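Local coordinates for protein RNA 2',3'-cyclic phosphodiesterase (Deinococcus radiodurans, PDB 5H7E) that belongs to the LigT-like phosphoesterases of the 2H clan, with an antiparallel beta-sheet flanked by helices, at residues T96-E99 / G100-E103; L12-P15 / A16-A20; R34-P38 / D39-V43. One frame throughout, in Å; residues are numbered along the deposited sequence.

Contact 1. Residues T96-E99 / G100-E103; sequences TEAE and GLTE
Ala98 and Leu101 meet twice across a four-residue reversal: Leu101 N donates to Ala98 O at 3.1 Å, nearly straight at 164°, and on the buried side Ala98 CB packs against Leu101 CB at 4.0 Å. The amide comes from above the carbonyl plane of Ala98, 43° out of it. The same oxygen accepts a second hydrogen bond, from a water 2.9 Å away from Ala98 O, and that water in turn accepts from Thr102 N at 2.9 Å. One carbonyl is thus joined, directly and through water, to two successive amides of the helix's first turn. This is a type II beta turn, and it carries the chain from strand 91-97 into helix 101-114. Gly100, its third residue and the helix N-cap, has a positive phi of 94°, at which a CB would collide with the carbonyl oxygen of Glu99. The side chain of Glu99 is directed outward, extended, with only its base near Gly100. Farther out, the Leu101 side chain packs on Phe124, Ala126 and Leu45. Ala98 rests on Val75, while Thr96 bonds through its backbone to Ala126.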
ATOM      1  N   THR A  96      -2.411  -8.641  -4.788  1.00 16.71           N
ATOM      2  CA  THR A  96      -1.392  -8.357  -5.798  1.00 16.15           C
ATOM      3  C   THR A  96      -0.224  -9.289  -5.543  1.00 19.94           C
ATOM      4  O   THR A  96       0.039  -9.661  -4.396  1.00 23.04           O
ATOM      5  CB  THR A  96      -0.884  -6.923  -5.752  1.00 16.68           C
ATOM      6  OG1 THR A  96      -0.463  -6.634  -4.400  1.00 19.78           O
ATOM      7  CG2 THR A  96      -2.018  -5.939  -6.059  1.00 19.47           C
ATOM      8  N   GLU A  97       0.418  -9.720  -6.638  1.00 18.89           N
ATOM      9  CA  GLU A  97       1.585 -10.615  -6.514  1.00 18.28           C
ATOM     10  C   GLU A  97       2.704 -10.041  -7.358  1.00 19.32           C
ATOM     11  O   GLU A  97       2.456  -9.565  -8.455  1.00 20.03           O
ATOM     12  CB  GLU A  97       1.254 -12.010  -7.018  1.00 19.71           C
ATOM     13  CG  GLU A  97       2.385 -13.031  -6.895  1.00 36.78           C
ATOM     14  CD  GLU A  97       3.342 -13.058  -8.102  1.00 50.03           C
ATOM     15  OE1 GLU A  97       2.924 -12.700  -9.223  1.00 59.69           O
ATOM     16  OE2 GLU A  97       4.519 -13.446  -7.914  1.00 44.27           O
ATOM     17  N   ALA A  98       3.957 -10.112  -6.861  1.00 18.80           N
ATOM     18  CA  ALA A  98       5.105  -9.741  -7.691  1.00 18.74           C
ATOM     19  C   ALA A  98       6.324 -10.461  -7.149  1.00 18.86           C
ATOM     20  O   ALA A  98       6.536 -10.454  -5.940  1.00 21.01           O
ATOM     21  CB  ALA A  98       5.379  -8.212  -7.681  1.00 18.76           C
ATOM     22  N   GLU A  99       7.171 -10.960  -8.051  1.00 17.73           N
ATOM     23  CA  GLU A  99       8.458 -11.489  -7.582  1.00 18.27           C
ATOM     24  C   GLU A  99       9.232 -10.400  -6.842  1.00 22.44           C
ATOM     25  O   GLU A  99       9.420  -9.292  -7.350  1.00 21.77           O
ATOM     26  CB  GLU A  99       9.275 -11.984  -8.786  1.00 17.89           C
ATOM     27  CG  GLU A  99      10.587 -12.670  -8.357  1.00 19.42           C
ATOM     28  CD  GLU A  99      11.516 -13.012  -9.498  1.00 25.06           C
ATOM     29  OE1 GLU A  99      11.254 -12.615 -10.666  1.00 28.95           O
ATOM     30  OE2 GLU A  99      12.529 -13.704  -9.223  1.00 24.27           O
ATOM     31  N   GLY A 100       9.706 -10.712  -5.645  1.00 19.74           N
ATOM     32  CA  GLY A 100      10.483  -9.728  -4.900  1.00 21.05           C
ATOM     33  C   GLY A 100       9.691  -8.893  -3.924  1.00 24.03           C
ATOM     34  O   GLY A 100      10.308  -8.255  -3.041  1.00 25.04           O
ATOM     35  N   LEU A 101       8.363  -8.877  -4.038  1.00 19.62           N
ATOM     36  CA  LEU A 101       7.591  -7.887  -3.262  1.00 21.73           C
ATOM     37  C   LEU A 101       7.556  -8.246  -1.773  1.00 21.42           C
ATOM     38  O   LEU A 101       7.717  -7.362  -0.918  1.00 20.33           O
ATOM     39  CB  LEU A 101       6.196  -7.749  -3.830  1.00 19.72           C
ATOM     40  CG  LEU A 101       5.292  -6.750  -3.062  1.00 20.02           C
ATOM     41  CD1 LEU A 101       5.861  -5.324  -3.088  1.00 22.71           C
ATOM     42  CD2 LEU A 101       3.991  -6.774  -3.776  1.00 23.27           C
ATOM     43  N   THR A 102       7.294  -9.515  -1.428  1.00 20.81           N
ATOM     44  CA  THR A 102       7.385  -9.913  -0.022  1.00 20.08           C
ATOM     45  C   THR A 102       8.778  -9.663   0.548  1.00 21.64           C
ATOM     46  O   THR A 102       8.909  -9.143   1.661  1.00 21.88           O
ATOM     47  CB  THR A 102       6.996 -11.360   0.180  1.00 24.54           C
ATOM     48  OG1 THR A 102       5.616 -11.484  -0.210  1.00 26.17           O
ATOM     49  CG2 THR A 102       7.188 -11.767   1.668  1.00 26.24           C
ATOM     50  N   GLU A 103       9.826 -10.026  -0.194  1.00 22.69           N
ATOM     51  CA  GLU A 103      11.184  -9.805   0.282  1.00 24.95           C
ATOM     52  C   GLU A 103      11.443  -8.322   0.517  1.00 23.39           C
ATOM     53  O   GLU A 103      12.025  -7.949   1.526  1.00 25.77           O
ATOM     54  CB  GLU A 103      12.170 -10.387  -0.754  1.00 29.02           C
ATOM     55  CG  GLU A 103      13.555  -9.803  -0.868  1.00 53.23           C
ATOM     56  CD  GLU A 103      14.350 -10.356  -2.109  1.00 54.63           C
ATOM     57  OE1 GLU A 103      13.858 -11.224  -2.841  1.00 48.88           O
ATOM     58  OE2 GLU A 103      15.478  -9.919  -2.345  1.00 67.13           O
TER
HETATM   59  O   HOH W   1       6.856 -11.694  -3.353  1.00 22.10           O

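Contact 2. Residues L12-P15 / A16-A20. With SO4 (sulfate ion), chain E.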
ATOM      1  N   LEU A  12       3.689   1.017  -3.080  1.00 16.64           N
ATOM      2  CA  LEU A  12       3.727   1.169  -4.543  1.00 16.59           C
ATOM      3  C   LEU A  12       2.492   1.932  -5.017  1.00 19.34           C
ATOM      4  O   LEU A  12       1.358   1.613  -4.626  1.00 17.59           O
ATOM      5  CB  LEU A  12       3.746  -0.202  -5.249  1.00 15.51           C
ATOM      6  CG  LEU A  12       4.791  -1.190  -4.726  1.00 19.20           C
ATOM      7  CD1 LEU A  12       4.670  -2.503  -5.590  1.00 21.69           C
ATOM      8  CD2 LEU A  12       6.177  -0.604  -4.944  1.00 20.43           C
ATOM      9  N   ARG A  13       2.720   2.949  -5.841  1.00 17.15           N
ATOM     10  CA  ARG A  13       1.659   3.642  -6.540  1.00 17.29           C
ATOM     11  C   ARG A  13       1.014   2.692  -7.538  1.00 19.22           C
ATOM     12  O   ARG A  13       1.637   1.738  -7.998  1.00 20.22           O
ATOM     13  CB  ARG A  13       2.275   4.833  -7.263  1.00 22.54           C
ATOM     14  CG  ARG A  13       1.382   5.552  -8.110  1.00 39.29           C
ATOM     15  CD  ARG A  13       2.173   6.528  -9.014  1.00 42.72           C
ATOM     16  NE  ARG A  13       1.174   7.115  -9.868  1.00 45.54           N
ATOM     17  CZ  ARG A  13       0.929   6.748 -11.115  1.00 46.00           C
ATOM     18  NH1 ARG A  13       1.680   5.835 -11.726  1.00 34.97           N
ATOM     19  NH2 ARG A  13      -0.044   7.356 -11.767  1.00 50.43           N
ATOM     20  N   VAL A  14      -0.258   2.935  -7.837  1.00 18.18           N
ATOM     21  CA  VAL A  14      -1.005   2.105  -8.785  1.00 18.33           C
ATOM     22  C   VAL A  14      -1.345   2.991  -9.973  1.00 16.39           C
ATOM     23  O   VAL A  14      -1.961   4.063  -9.779  1.00 17.29           O
ATOM     24  CB  VAL A  14      -2.279   1.558  -8.130  1.00 17.63           C
ATOM     25  CG1 VAL A  14      -3.039   0.678  -9.109  1.00 19.01           C
ATOM     26  CG2 VAL A  14      -1.859   0.697  -6.922  1.00 19.66           C
ATOM     27  N   PRO A  15      -0.966   2.634 -11.202  1.00 15.58           N
ATOM     28  CA  PRO A  15      -1.147   3.524 -12.339  1.00 16.66           C
ATOM     29  C   PRO A  15      -2.564   3.476 -12.897  1.00 17.39           C
ATOM     30  O   PRO A  15      -3.381   2.631 -12.537  1.00 17.86           O
ATOM     31  CB  PRO A  15      -0.143   3.004 -13.382  1.00 20.63           C
ATOM     32  CG  PRO A  15      -0.046   1.475 -13.022  1.00 18.11           C
ATOM     33  CD  PRO A  15      -0.179   1.421 -11.515  1.00 15.91           C
ATOM     34  N   ALA A  16      -2.789   4.419 -13.780  1.00 17.84           N
ATOM     35  CA  ALA A  16      -4.139   4.668 -14.297  1.00 19.77           C
ATOM     36  C   ALA A  16      -4.729   3.443 -14.964  1.00 20.94           C
ATOM     37  O   ALA A  16      -5.948   3.229 -14.923  1.00 18.48           O
ATOM     38  CB  ALA A  16      -4.102   5.802 -15.301  1.00 21.83           C
ATOM     39  N   ASP A  17      -3.896   2.655 -15.654  1.00 19.20           N
ATOM     40  CA  ASP A  17      -4.489   1.516 -16.347  1.00 19.34           C
ATOM     41  C   ASP A  17      -4.916   0.425 -15.413  1.00 17.81           C
ATOM     42  O   ASP A  17      -5.597  -0.524 -15.861  1.00 21.69           O
ATOM     43  CB  ASP A  17      -3.492   0.895 -17.356  1.00 20.93           C
ATOM     44  CG  ASP A  17      -3.171   1.823 -18.499  1.00 27.10           C
ATOM     45  OD1 ASP A  17      -3.865   2.838 -18.740  1.00 19.96           O
ATOM     46  OD2 ASP A  17      -2.184   1.557 -19.250  1.00 31.96           O
ATOM     47  N   ILE A  18      -4.545   0.531 -14.140  1.00 15.59           N
ATOM     48  CA  ILE A  18      -4.967  -0.429 -13.121  1.00 16.95           C
ATOM     49  C   ILE A  18      -6.063   0.155 -12.246  1.00 19.13           C
ATOM     50  O   ILE A  18      -7.019  -0.541 -11.910  1.00 17.47           O
ATOM     51  CB  ILE A  18      -3.751  -0.870 -12.269  1.00 17.84           C
ATOM     52  CG1 ILE A  18      -2.645  -1.483 -13.140  1.00 16.70           C
ATOM     53  CG2 ILE A  18      -4.197  -1.835 -11.151  1.00 17.84           C
ATOM     54  CD1 ILE A  18      -3.062  -2.829 -13.824  1.00 21.51           C
ATOM     55  N   THR A  19      -5.944   1.444 -11.873  1.00 18.07           N
ATOM     56  CA  THR A  19      -7.020   1.980 -11.032  1.00 15.07           C
ATOM     57  C   THR A  19      -8.323   2.002 -11.799  1.00 18.20           C
ATOM     58  O   THR A  19      -9.392   1.949 -11.182  1.00 19.91           O
ATOM     59  CB  THR A  19      -6.682   3.355 -10.448  1.00 17.13           C
ATOM     60  OG1 THR A  19      -6.376   4.296 -11.488  1.00 19.79           O
ATOM     61  CG2 THR A  19      -5.473   3.251  -9.485  1.00 21.23           C
ATOM     62  N   ALA A  20      -8.277   2.085 -13.141  1.00 20.98           N
ATOM     63  CA  ALA A  20      -9.550   2.195 -13.852  1.00 21.55           C
ATOM     64  C   ALA A  20     -10.354   0.911 -13.760  1.00 20.85           C
ATOM     65  O   ALA A  20     -11.561   0.994 -13.427  1.00 21.86           O
ATOM     66  CB  ALA A  20      -9.337   2.614 -15.317  1.00 24.83           C
TER
HETATM   67  S   SO4 E 304       0.118   6.633 -14.858  1.00 51.23           S
HETATM   68  O1  SO4 E 304       1.410   6.094 -14.395  1.00 46.91           O
HETATM   69  O2  SO4 E 304      -0.930   6.483 -13.874  1.00 35.00           O
HETATM   70  O3  SO4 E 304       0.281   8.071 -15.042  1.00 62.98           O
HETATM   71  O4  SO4 E 304      -0.262   6.040 -16.140  1.00 62.49           O
HETATM   72  O   HOH W   2      -3.850   5.649 -10.915  1.00 20.76           O
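Pro15 O accepts two helix amides, Thr19 N at 2.9 Å and Ile18 N also at 2.9 Å. The Thr19 donor lies in the carbonyl plane, whereas that of Ile18 stands 46° above it. The preceding carbonyl is served by water: Val14 O accepts a hydrogen bond from a water 2.7 Å away, and this water is also hydrogen-bonded to Thr19 OG1 at 2.9 Å. With chi1 at 57°, Thr19 turns OG1 to that water and CG2 to Val14 CG1. Pro15 is the N-cap of helix 16-26, which follows strand 6-13 after a two-residue link, and the amide of Ala16 donates to sulfate O2 at 2.8 Å. Arg13 reaches the same anion along an extended chain, its guanidinium edge facing the sulfur, and Arg13 NH1 binds sulfate O1 at 2.7 Å; a second bond, from NH2 to O2, is modelled so short that its length is doubtful. The sulfate probably comes from the crystallisation liquor, and the partial positive charge of the helix end would be expected to help hold it. On the buried side Val14 CG1 presses tightly on Ile18 CG2 at 3.4 Å, the side chains crossing at about a right angle, and Trp149 packs on Pro15 and Ile18.

Contact 3. Residues R34-P38 / D39-V43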
ATOM      1  N   ARG A  34     -17.762   1.896   1.578  1.00 36.74           N
ATOM      2  CA  ARG A  34     -17.211   3.189   1.187  1.00 35.31           C
ATOM      3  C   ARG A  34     -16.027   2.914   0.273  1.00 30.24           C
ATOM      4  O   ARG A  34     -15.013   2.365   0.725  1.00 28.33           O
ATOM      5  CB  ARG A  34     -16.741   3.982   2.402  1.00 36.96           C
ATOM      6  CG  ARG A  34     -17.879   4.418   3.371  1.00 52.45           C
ATOM      7  CD  ARG A  34     -17.277   5.024   4.666  1.00 66.42           C
ATOM      8  NE  ARG A  34     -16.817   4.019   5.649  1.00 73.13           N
ATOM      9  CZ  ARG A  34     -15.559   3.867   6.086  1.00 69.89           C
ATOM     10  NH1 ARG A  34     -15.291   2.920   6.983  1.00 64.92           N
ATOM     11  NH2 ARG A  34     -14.565   4.637   5.634  1.00 72.77           N
ATOM     12  N   ALA A  35     -16.156   3.305  -0.990  1.00 31.74           N
ATOM     13  CA  ALA A  35     -15.115   3.025  -1.968  1.00 27.10           C
ATOM     14  C   ALA A  35     -13.888   3.888  -1.755  1.00 26.43           C
ATOM     15  O   ALA A  35     -13.987   5.074  -1.434  1.00 30.62           O
ATOM     16  CB  ALA A  35     -15.650   3.236  -3.384  1.00 30.14           C
ATOM     17  N   VAL A  36     -12.720   3.297  -1.958  1.00 24.07           N
ATOM     18  CA  VAL A  36     -11.446   4.017  -1.942  1.00 23.75           C
ATOM     19  C   VAL A  36     -11.322   4.794  -3.247  1.00 26.19           C
ATOM     20  O   VAL A  36     -11.607   4.258  -4.312  1.00 26.64           O
ATOM     21  CB  VAL A  36     -10.290   3.040  -1.780  1.00 25.36           C
ATOM     22  CG1 VAL A  36      -8.928   3.712  -1.981  1.00 25.76           C
ATOM     23  CG2 VAL A  36     -10.365   2.348  -0.380  1.00 27.40           C
ATOM     24  N   ARG A  37     -10.926   6.067  -3.171  1.00 23.31           N
ATOM     25  CA  ARG A  37     -10.797   6.828  -4.414  1.00 22.78           C
ATOM     26  C   ARG A  37      -9.595   6.309  -5.188  1.00 20.60           C
ATOM     27  O   ARG A  37      -8.598   5.912  -4.608  1.00 21.12           O
ATOM     28  CB  ARG A  37     -10.588   8.327  -4.128  1.00 21.14           C
ATOM     29  CG  ARG A  37     -11.776   8.997  -3.457  1.00 25.24           C
ATOM     30  CD  ARG A  37     -11.595  10.498  -3.268  1.00 30.77           C
ATOM     31  NE  ARG A  37     -10.270  10.813  -2.758  1.00 32.03           N
ATOM     32  CZ  ARG A  37      -9.990  11.167  -1.497  1.00 48.98           C
ATOM     33  NH1 ARG A  37      -8.732  11.440  -1.148  1.00 39.05           N
ATOM     34  NH2 ARG A  37     -10.948  11.226  -0.573  1.00 49.12           N
ATOM     35  N   PRO A  38      -9.659   6.317  -6.521  1.00 18.22           N
ATOM     36  CA  PRO A  38      -8.488   5.876  -7.288  1.00 18.38           C
ATOM     37  C   PRO A  38      -7.197   6.568  -6.866  1.00 21.42           C
ATOM     38  O   PRO A  38      -6.139   5.925  -6.827  1.00 21.43           O
ATOM     39  CB  PRO A  38      -8.888   6.213  -8.730  1.00 22.00           C
ATOM     40  CG  PRO A  38     -10.417   6.036  -8.708  1.00 24.06           C
ATOM     41  CD  PRO A  38     -10.858   6.561  -7.357  1.00 23.02           C
ATOM     42  N   ASP A  39      -7.255   7.881  -6.552  1.00 24.57           N
ATOM     43  CA  ASP A  39      -6.034   8.569  -6.137  1.00 26.95           C
ATOM     44  C   ASP A  39      -5.457   8.006  -4.859  1.00 27.38           C
ATOM     45  O   ASP A  39      -4.262   8.218  -4.579  1.00 34.92           O
ATOM     46  CB  ASP A  39      -6.284  10.074  -5.944  1.00 25.21           C
ATOM     47  CG  ASP A  39      -7.080  10.395  -4.618  1.00 43.79           C
ATOM     48  OD1 ASP A  39      -6.521  10.447  -3.495  1.00 44.04           O
ATOM     49  OD2 ASP A  39      -8.284  10.621  -4.708  1.00 39.62           O
ATOM     50  N   GLN A  40      -6.267   7.326  -4.033  1.00 24.61           N
ATOM     51  CA  GLN A  40      -5.879   6.745  -2.749  1.00 24.83           C
ATOM     52  C   GLN A  40      -5.390   5.278  -2.867  1.00 23.42           C
ATOM     53  O   GLN A  40      -4.987   4.685  -1.865  1.00 24.61           O
ATOM     54  CB  GLN A  40      -7.065   6.757  -1.757  1.00 35.64           C
ATOM     55  CG  GLN A  40      -7.654   8.109  -1.270  1.00 49.71           C
ATOM     56  CD  GLN A  40      -8.900   7.910  -0.344  1.00 50.62           C
ATOM     57  OE1 GLN A  40      -9.903   7.207  -0.682  1.00 30.57           O
ATOM     58  NE2 GLN A  40      -8.839   8.533   0.820  1.00 45.00           N
ATOM     59  N   MET A  41      -5.472   4.666  -4.041  1.00 19.68           N
ATOM     60  CA  MET A  41      -5.150   3.238  -4.168  1.00 17.86           C
ATOM     61  C   MET A  41      -3.640   3.028  -4.217  1.00 19.18           C
ATOM     62  O   MET A  41      -2.921   3.696  -4.960  1.00 21.70           O
ATOM     63  CB  MET A  41      -5.764   2.676  -5.450  1.00 19.52           C
ATOM     64  CG  MET A  41      -7.302   2.562  -5.371  1.00 19.24           C
ATOM     65  SD  MET A  41      -7.968   2.017  -6.960  1.00 20.51           S
ATOM     66  CE  MET A  41      -9.730   2.002  -6.579  1.00 22.32           C
ATOM     67  N   HIS A  42      -3.155   2.109  -3.401  1.00 17.34           N
ATOM     68  CA  HIS A  42      -1.732   1.857  -3.358  1.00 16.70           C
ATOM     69  C   HIS A  42      -1.535   0.477  -2.734  1.00 14.60           C
ATOM     70  O   HIS A  42      -2.454  -0.109  -2.138  1.00 17.58           O
ATOM     71  CB  HIS A  42      -0.966   2.925  -2.551  1.00 18.69           C
ATOM     72  CG  HIS A  42      -1.547   3.134  -1.226  1.00 18.47           C
ATOM     73  ND1 HIS A  42      -2.304   4.252  -0.924  1.00 25.16           N
ATOM     74  CD2 HIS A  42      -1.458   2.416  -0.092  1.00 21.41           C
ATOM     75  CE1 HIS A  42      -2.712   4.159   0.328  1.00 29.21           C
ATOM     76  NE2 HIS A  42      -2.249   3.037   0.841  1.00 25.42           N
ATOM     77  N   VAL A  43      -0.318  -0.053  -2.910  1.00 15.11           N
ATOM     78  CA  VAL A  43       0.076  -1.337  -2.290  1.00 13.55           C
ATOM     79  C   VAL A  43       0.997  -1.017  -1.108  1.00 16.22           C
ATOM     80  O   VAL A  43       2.147  -0.650  -1.326  1.00 18.44           O
ATOM     81  CB  VAL A  43       0.809  -2.242  -3.276  1.00 14.49           C
ATOM     82  CG1 VAL A  43       1.182  -3.567  -2.580  1.00 15.53           C
ATOM     83  CG2 VAL A  43      -0.005  -2.540  -4.557  1.00 18.52           C
TER
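Arg37, Asp39 and Gln40 interlock around a short 3-10 turn that leads into strand 42-48 of the antiparallel sheet. The guanidinium of Arg37 is held on two aspects. At its edge lies the carboxylate of Asp39, the planes 20° apart, and in the salt bridge Arg37 NE donates to the syn lone pair of Asp39 OD2 at 2.8 Å, almost straight; a weak bond from NH1 to OD1 runs beside it. Over one face sits the amide of Gln40, stacked with Gln40 CD 3.6 Å above the centre of the guanidinium plane. The bend in the Arg37 chain at CG-CD (chi3 -45°) turns the guanidinium back toward Asp39 and Gln40. Gln40 is fixed in its turn: Arg37 N donates to a lone pair of Gln40 OE1 at 2.9 Å, and Gln40 NE2 bonds to the carbonyl of Pro166. Backbone bonds complete the turn, Gln40 N to Arg37 O at 2.8 Å and Met41 N to Pro38 O at 3.1 Å. Inward, Met41 extends toward Thr19 and Gln26 of helix 16-26 and Ile128 of strand 127-132. Val36 closes the cluster, its CG1 set against Gln40 CB at 3.6 Å and Met41 CG at 3.9 Å.

Overall arrangement
The three local contacts share one sheet. Contacts 2 and 3 are closest, their centres about 10 Å apart, and strands 6-13 and 42-48 join them through a probable hydrogen bond from Leu12 N to Val43 O (2.9 Å); Thr19 also packs on Pro38. Contact 1, its centre about 17 Å from that of contact 2 and 20 Å from that of contact 3, meets them in the core, where Leu101 CD1 lies 4.0 Å from Leu12 CD1 and Thr96 OG1 3.9 Å from Val43 CG1. His42 and Val43, at the end of contact 3, probably begin one of the two H-x-T/S motifs that name the 2H clan, and His42 NE2 is hydrogen-bonded to a glycerol, probably from the crystallisation liquor.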